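Cysteine protease (Xylella fastidiosa, PDB 3OIS) probably acts as a papain-like cysteine peptidase that cleaves proteins, and also binds the nucleotide UDP. Local coordinates at residues Asp62-Phe67 and His250-Asn255. Sequence-based numbering, arbitrary orientation.
Sequences DLTPPF and HFRIRN
Arg254 and Phe67 carry the main join between strand 250-254 of the antiparallel beta domain of this papain-family fold and the loop that runs from strand 60-62 toward helix 78-93. Arg254 reaches the loop because its chain is extended from CG to NE, with CG anti to the backbone N (chi1 -179°). It meets the side chain of Phe67 nearly at a right angle, the guanidinium and ring planes 55° apart. Phe67 CE1 lies over one face of the guanidinium, 3.5 Å from Arg254 CZ, whereas Arg254 NH2 sits at the edge of the ring, 3.4 Å from Phe67 CD1. The cation thus does not stack on this ring; its cation-pi partner is Tyr70. On one ring face of Phe67 rests Pro65 CG, and the ring also touches Gln88 and Ile92 of helix 78-93.

Hydrogen bonds fix the rotation of the guanidinium: NH1 serves both Phe67 O and Tyr266 OH, and NH2 gives to Gln68 O, a grip on successive loop carbonyls that illustrates how one buried arginine can hold a segment lacking regular structure. Farther along, the link is through water. The Thr64 hydroxyl accepts from a water, which in turn accepts from Arg252 NE at 2.8 Å, while Arg252 NH1 forms a salt bridge with Glu263. An Asx turn shapes the loop here, Asp62 OD1 taking both Thr64 N and, on its syn lone pair, Thr64 OG1 at 2.7 Å. Back at Phe67, Arg254 NH1 approaches Phe67 O at 3.0 Å from above the carbonyl plane, with a bent N-H...O angle of 144°.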
loop_
_atom_site.group_PDB
_atom_site.type_symbol
_atom_site.label_atom_id
_atom_site.label_comp_id
_atom_site.label_asym_id
_atom_site.label_seq_id
_atom_site.Cartn_x
_atom_site.Cartn_y
_atom_site.Cartn_z
ATOM N N ASP A 62 -8.995 -13.625 8.692
ATOM C CA ASP A 62 -9.706 -12.495 8.079
ATOM C C ASP A 62 -9.633 -11.318 8.995
ATOM O O ASP A 62 -10.458 -11.126 9.927
ATOM C CB ASP A 62 -11.146 -12.835 7.667
ATOM C CG ASP A 62 -11.838 -11.703 6.952
ATOM O OD1 ASP A 62 -11.200 -10.718 6.566
ATOM O OD2 ASP A 62 -13.092 -11.766 6.801
ATOM N N LEU A 63 -8.643 -10.458 8.731
ATOM C CA LEU A 63 -8.409 -9.273 9.595
ATOM C C LEU A 63 -9.155 -8.042 9.070
ATOM O O LEU A 63 -8.866 -6.950 9.488
ATOM C CB LEU A 63 -6.868 -8.941 9.700
ATOM C CG LEU A 63 -5.918 -10.120 10.056
ATOM C CD1 LEU A 63 -4.515 -9.563 10.380
ATOM C CD2 LEU A 63 -6.468 -10.901 11.276
ATOM N N THR A 64 -9.971 -8.206 8.035
ATOM C CA THR A 64 -10.617 -7.011 7.417
ATOM C C THR A 64 -11.119 -6.076 8.537
ATOM O O THR A 64 -11.921 -6.472 9.398
ATOM C CB THR A 64 -11.810 -7.402 6.523
ATOM O OG1 THR A 64 -11.386 -8.250 5.472
ATOM C CG2 THR A 64 -12.478 -6.151 5.843
ATOM N N PRO A 65 -10.731 -4.824 8.500
ATOM C CA PRO A 65 -11.087 -3.894 9.594
ATOM C C PRO A 65 -12.454 -3.210 9.292
ATOM O O PRO A 65 -13.005 -3.392 8.192
ATOM C CB PRO A 65 -9.913 -2.905 9.580
ATOM C CG PRO A 65 -9.573 -2.815 8.158
ATOM C CD PRO A 65 -9.720 -4.275 7.583
ATOM N N PRO A 66 -13.007 -2.462 10.258
ATOM C CA PRO A 66 -14.300 -1.897 9.976
ATOM C C PRO A 66 -14.248 -0.663 9.088
ATOM O O PRO A 66 -15.238 -0.412 8.363
ATOM C CB PRO A 66 -14.840 -1.525 11.378
ATOM C CG PRO A 66 -13.913 -2.201 12.382
ATOM C CD PRO A 66 -12.588 -2.177 11.640
ATOM N N PHE A 67 -13.092 0.012 9.020
ATOM C CA PHE A 67 -13.062 1.220 8.212
ATOM C C PHE A 67 -13.060 0.890 6.724
ATOM O O PHE A 67 -12.346 -0.018 6.281
ATOM C CB PHE A 67 -11.915 2.153 8.607
ATOM C CG PHE A 67 -10.491 1.528 8.474
ATOM C CD1 PHE A 67 -9.663 1.785 7.352
ATOM C CD2 PHE A 67 -9.969 0.816 9.507
ATOM C CE1 PHE A 67 -8.313 1.249 7.362
ATOM C CE2 PHE A 67 -8.711 0.274 9.562
ATOM C CZ PHE A 67 -7.852 0.436 8.430
ATOM N N HIS A 250 -6.433 -18.165 -1.913
ATOM C CA HIS A 250 -6.228 -16.690 -2.211
ATOM C C HIS A 250 -5.944 -15.924 -0.923
ATOM O O HIS A 250 -6.438 -16.310 0.136
ATOM C CB HIS A 250 -7.423 -16.061 -2.878
ATOM C CG HIS A 250 -7.623 -16.432 -4.317
ATOM N ND1 HIS A 250 -7.900 -17.726 -4.734
ATOM C CD2 HIS A 250 -7.614 -15.667 -5.434
ATOM C CE1 HIS A 250 -8.034 -17.733 -6.052
ATOM N NE2 HIS A 250 -7.898 -16.488 -6.493
ATOM N N PHE A 251 -5.150 -14.859 -1.019
ATOM C CA PHE A 251 -4.964 -13.833 0.008
ATOM C C PHE A 251 -5.938 -12.706 -0.249
ATOM O O PHE A 251 -6.288 -12.388 -1.415
ATOM C CB PHE A 251 -3.508 -13.263 -0.008
ATOM C CG PHE A 251 -2.493 -14.194 0.591
ATOM C CD1 PHE A 251 -2.071 -14.019 1.891
ATOM C CD2 PHE A 251 -1.956 -15.189 -0.160
ATOM C CE1 PHE A 251 -1.123 -14.820 2.496
ATOM C CE2 PHE A 251 -0.984 -16.089 0.432
ATOM C CZ PHE A 251 -0.559 -15.890 1.756
ATOM N N ARG A 252 -6.450 -12.135 0.846
ATOM C CA ARG A 252 -7.440 -11.039 0.732
ATOM C C ARG A 252 -6.703 -9.713 0.760
ATOM O O ARG A 252 -5.876 -9.454 1.655
ATOM C CB ARG A 252 -8.343 -11.085 1.977
ATOM C CG ARG A 252 -9.533 -10.121 1.940
ATOM C CD ARG A 252 -10.436 -10.600 0.850
ATOM N NE ARG A 252 -11.736 -9.912 0.991
ATOM C CZ ARG A 252 -12.757 -10.058 0.132
ATOM N NH1 ARG A 252 -12.608 -10.745 -1.030
ATOM N NH2 ARG A 252 -13.953 -9.473 0.410
ATOM N N ILE A 253 -6.980 -8.886 -0.251
ATOM C CA ILE A 253 -6.296 -7.572 -0.357
ATOM C C ILE A 253 -7.298 -6.412 -0.271
ATOM O O ILE A 253 -8.340 -6.442 -0.886
ATOM C CB ILE A 253 -5.339 -7.532 -1.593
ATOM C CG1 ILE A 253 -6.080 -7.774 -2.836
ATOM C CG2 ILE A 253 -4.194 -8.618 -1.494
ATOM C CD1 ILE A 253 -5.212 -7.390 -4.064
ATOM N N ARG A 254 -6.947 -5.390 0.510
ATOM C CA ARG A 254 -7.658 -4.100 0.581
ATOM C C ARG A 254 -7.123 -3.262 -0.510
ATOM O O ARG A 254 -5.949 -2.888 -0.518
ATOM C CB ARG A 254 -7.305 -3.518 1.936
ATOM C CG ARG A 254 -7.986 -2.154 2.205
ATOM C CD ARG A 254 -7.458 -1.551 3.532
ATOM N NE ARG A 254 -7.764 -0.157 3.589
ATOM C CZ ARG A 254 -8.936 0.392 4.007
ATOM N NH1 ARG A 254 -9.944 -0.388 4.459
ATOM N NH2 ARG A 254 -9.109 1.715 3.990
ATOM N N ASN A 255 -7.972 -2.963 -1.502
ATOM C CA ASN A 255 -7.517 -2.067 -2.612
ATOM C C ASN A 255 -7.868 -0.597 -2.224
ATOM O O ASN A 255 -8.468 -0.379 -1.131
ATOM C CB ASN A 255 -8.110 -2.488 -3.921
ATOM C CG ASN A 255 -7.227 -2.106 -5.124
ATOM O OD1 ASN A 255 -6.326 -1.283 -5.001
ATOM N ND2 ASN A 255 -7.476 -2.730 -6.268
HETATM O O HOH W 1 -12.708 -8.414 3.166
#